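Local atomic coordinates of dermonecrotic toxin (PDB entry 2EBF), a protein that acts as a potent mitogen and osteolytic toxin of Pasteurella multocida, induces bone resorption and is associated with severe progressive atrophic rhinitis in pigs. Residues P239-E244 with E286-T291. Residues are numbered along the deposited sequence; the frame is centred on the assembly and turned at random.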
ATOM      1  N   PRO A 239     -14.804  22.633 -30.465  1.00 50.92           N
ATOM      2  CA  PRO A 239     -15.685  21.613 -31.053  1.00 51.29           C
ATOM      3  C   PRO A 239     -15.101  20.972 -32.310  1.00 51.77           C
ATOM      4  O   PRO A 239     -15.339  19.787 -32.566  1.00 51.83           O
ATOM      5  CB  PRO A 239     -16.953  22.401 -31.408  1.00 51.32           C
ATOM      6  CG  PRO A 239     -16.903  23.612 -30.562  1.00 50.95           C
ATOM      7  CD  PRO A 239     -15.457  23.955 -30.455  1.00 50.86           C
ATOM      8  N   GLY A 240     -14.345  21.759 -33.078  1.00 52.21           N
ATOM      9  CA  GLY A 240     -13.698  21.287 -34.295  1.00 52.65           C
ATOM     10  C   GLY A 240     -12.606  20.277 -34.013  1.00 53.13           C
ATOM     11  O   GLY A 240     -12.557  19.220 -34.643  1.00 53.16           O
ATOM     12  N   LEU A 241     -11.740  20.601 -33.051  1.00 53.41           N
ATOM     13  CA  LEU A 241     -10.633  19.726 -32.652  1.00 53.62           C
ATOM     14  C   LEU A 241     -11.117  18.338 -32.241  1.00 53.95           C
ATOM     15  O   LEU A 241     -10.526  17.332 -32.627  1.00 53.86           O
ATOM     16  CB  LEU A 241      -9.824  20.359 -31.521  1.00 53.39           C
ATOM     17  CG  LEU A 241      -9.165  21.711 -31.798  1.00 52.87           C
ATOM     18  CD1 LEU A 241      -8.935  22.452 -30.503  1.00 52.25           C
ATOM     19  CD2 LEU A 241      -7.863  21.554 -32.553  1.00 52.49           C
ATOM     20  N   LEU A 242     -12.206  18.295 -31.479  1.00 54.47           N
ATOM     21  CA  LEU A 242     -12.791  17.034 -31.029  1.00 55.13           C
ATOM     22  C   LEU A 242     -13.459  16.238 -32.155  1.00 55.61           C
ATOM     23  O   LEU A 242     -13.139  15.067 -32.361  1.00 55.49           O
ATOM     24  CB  LEU A 242     -13.780  17.271 -29.882  1.00 55.06           C
ATOM     25  CG  LEU A 242     -13.265  17.937 -28.600  1.00 54.88           C
ATOM     26  CD1 LEU A 242     -14.327  17.836 -27.521  1.00 54.59           C
ATOM     27  CD2 LEU A 242     -11.946  17.325 -28.123  1.00 54.59           C
ATOM     28  N   ARG A 243     -14.378  16.874 -32.880  1.00 56.23           N
ATOM     29  CA  ARG A 243     -15.084  16.233 -33.996  1.00 56.86           C
ATOM     30  C   ARG A 243     -14.110  15.630 -35.012  1.00 57.11           C
ATOM     31  O   ARG A 243     -14.308  14.506 -35.489  1.00 57.16           O
ATOM     32  CB  ARG A 243     -16.029  17.234 -34.672  1.00 56.92           C
ATOM     33  CG  ARG A 243     -16.867  16.665 -35.813  1.00 57.67           C
ATOM     34  CD  ARG A 243     -18.179  17.427 -36.009  1.00 59.03           C
ATOM     35  NE  ARG A 243     -17.994  18.872 -36.167  1.00 60.18           N
ATOM     36  CZ  ARG A 243     -18.330  19.785 -35.255  1.00 60.97           C
ATOM     37  NH1 ARG A 243     -18.880  19.419 -34.101  1.00 61.12           N
ATOM     38  NH2 ARG A 243     -18.119  21.072 -35.499  1.00 61.42           N
ATOM     39  N   GLU A 244     -13.053  16.376 -35.321  1.00 57.38           N
ATOM     40  CA  GLU A 244     -12.044  15.917 -36.264  1.00 57.65           C
ATOM     41  C   GLU A 244     -11.202  14.792 -35.680  1.00 57.69           C
ATOM     42  O   GLU A 244     -10.761  13.899 -36.406  1.00 57.78           O
ATOM     43  CB  GLU A 244     -11.171  17.079 -36.745  1.00 57.78           C
ATOM     44  CG  GLU A 244     -11.938  18.093 -37.599  1.00 58.49           C
ATOM     45  CD  GLU A 244     -11.168  18.569 -38.820  1.00 59.32           C
ATOM     46  OE1 GLU A 244     -10.235  17.862 -39.269  1.00 59.53           O
ATOM     47  OE2 GLU A 244     -11.516  19.650 -39.345  1.00 59.91           O
ATOM     48  N   GLU A 286      -1.431  14.963 -37.000  1.00 43.87           N
ATOM     49  CA  GLU A 286      -1.556  16.414 -37.194  1.00 44.82           C
ATOM     50  C   GLU A 286      -1.293  17.193 -35.894  1.00 44.96           C
ATOM     51  O   GLU A 286      -0.713  16.654 -34.952  1.00 44.99           O
ATOM     52  CB  GLU A 286      -2.920  16.760 -37.817  1.00 45.17           C
ATOM     53  CG  GLU A 286      -2.979  18.092 -38.578  1.00 46.77           C
ATOM     54  CD  GLU A 286      -2.129  18.118 -39.837  1.00 48.92           C
ATOM     55  OE1 GLU A 286      -2.135  17.131 -40.608  1.00 50.28           O
ATOM     56  OE2 GLU A 286      -1.460  19.147 -40.063  1.00 49.93           O
ATOM     57  N   LEU A 287      -1.716  18.450 -35.834  1.00 44.99           N
ATOM     58  CA  LEU A 287      -1.408  19.283 -34.679  1.00 45.14           C
ATOM     59  C   LEU A 287      -2.499  19.253 -33.607  1.00 44.94           C
ATOM     60  O   LEU A 287      -2.228  19.545 -32.447  1.00 44.95           O
ATOM     61  CB  LEU A 287      -1.126  20.726 -35.122  1.00 45.26           C
ATOM     62  CG  LEU A 287      -0.291  21.627 -34.196  1.00 45.77           C
ATOM     63  CD1 LEU A 287       1.158  21.131 -34.059  1.00 46.11           C
ATOM     64  CD2 LEU A 287      -0.323  23.077 -34.679  1.00 46.54           C
ATOM     65  N   TYR A 288      -3.710  18.860 -34.001  1.00 44.79           N
ATOM     66  CA  TYR A 288      -4.934  19.113 -33.221  1.00 44.53           C
ATOM     67  C   TYR A 288      -4.967  18.569 -31.784  1.00 44.18           C
ATOM     68  O   TYR A 288      -5.407  19.282 -30.876  1.00 43.87           O
ATOM     69  CB  TYR A 288      -6.185  18.669 -33.994  1.00 45.03           C
ATOM     70  CG  TYR A 288      -6.150  18.985 -35.477  1.00 45.83           C
ATOM     71  CD1 TYR A 288      -5.664  20.206 -35.944  1.00 46.22           C
ATOM     72  CD2 TYR A 288      -6.611  18.061 -36.410  1.00 46.72           C
ATOM     73  CE1 TYR A 288      -5.624  20.492 -37.309  1.00 46.49           C
ATOM     74  CE2 TYR A 288      -6.583  18.336 -37.776  1.00 46.68           C
ATOM     75  CZ  TYR A 288      -6.089  19.551 -38.219  1.00 46.44           C
ATOM     76  OH  TYR A 288      -6.055  19.823 -39.574  1.00 46.25           O
ATOM     77  N   PRO A 289      -4.511  17.315 -31.569  1.00 43.77           N
ATOM     78  CA  PRO A 289      -4.516  16.818 -30.192  1.00 43.10           C
ATOM     79  C   PRO A 289      -3.532  17.595 -29.336  1.00 42.66           C
ATOM     80  O   PRO A 289      -3.811  17.854 -28.166  1.00 42.73           O
ATOM     81  CB  PRO A 289      -4.056  15.361 -30.337  1.00 43.12           C
ATOM     82  CG  PRO A 289      -4.238  15.026 -31.781  1.00 43.46           C
ATOM     83  CD  PRO A 289      -3.985  16.302 -32.505  1.00 43.66           C
ATOM     84  N   PHE A 290      -2.399  17.965 -29.929  1.00 42.25           N
ATOM     85  CA  PHE A 290      -1.361  18.725 -29.240  1.00 42.33           C
ATOM     86  C   PHE A 290      -1.862  20.119 -28.854  1.00 42.14           C
ATOM     87  O   PHE A 290      -1.617  20.584 -27.739  1.00 42.05           O
ATOM     88  CB  PHE A 290      -0.080  18.787 -30.086  1.00 42.46           C
ATOM     89  CG  PHE A 290       1.058  19.525 -29.433  1.00 43.13           C
ATOM     90  CD1 PHE A 290       1.479  20.757 -29.929  1.00 44.64           C
ATOM     91  CD2 PHE A 290       1.710  18.995 -28.326  1.00 44.25           C
ATOM     92  CE1 PHE A 290       2.534  21.451 -29.326  1.00 45.00           C
ATOM     93  CE2 PHE A 290       2.763  19.681 -27.713  1.00 44.70           C
ATOM     94  CZ  PHE A 290       3.177  20.910 -28.215  1.00 44.04           C
ATOM     95  N   THR A 291      -2.577  20.763 -29.776  1.00 41.83           N
ATOM     96  CA  THR A 291      -3.213  22.053 -29.516  1.00 41.57           C
ATOM     97  C   THR A 291      -4.192  21.929 -28.350  1.00 41.37           C
ATOM     98  O   THR A 291      -4.148  22.722 -27.406  1.00 41.46           O
ATOM     99  CB  THR A 291      -3.942  22.585 -30.776  1.00 41.55           C
ATOM    100  OG1 THR A 291      -3.025  22.630 -31.879  1.00 40.95           O
ATOM    101  CG2 THR A 291      -4.517  23.986 -30.532  1.00 41.79           C
TER
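Leu241 of helix 234-248 meets Tyr288 and Thr291 at the start of helix 288-300 in a small apolar helix-to-helix contact within the C2 region of the toxin's C-terminal part. The centre of the contact lies about 39 Å from the centre of the chain. The two segments bury 193 Å², both sides summed, and one methyl group does most of the work. Leu241 CD2 lies 3.6 Å from Tyr288 CB and 3.7 Å from Tyr288 O, touching the root of the tyrosine and its backbone carbonyl. The same methyl lies more loosely, at 4.4 Å, against Thr291 CB, three residues further along. Leu241 CG stands anti to its carbonyl carbon (chi1 -60°), which carries the branch over to the neighbouring helix. Tyr226 and Met295 add to the surroundings of this leucine. At the more exposed margin, Glu244 OE1 comes within 4.0 Å of Tyr288 CE2; carboxylate and ring planes are 69° apart. The aliphatic CG of Glu286 covers one face of the ring, 3.4 Å above its plane and displaced toward the rim. Thr291 turns its methine to the leucine, while its hydroxyl is hydrogen-bonded with Tyr226 OH. With no hydrogen bond or salt bridge between the segments, the buried Leu241 holds by shape and van der Waals contact, and the charged Glu244 stays at the exposed margin, where its carboxylate need not be buried.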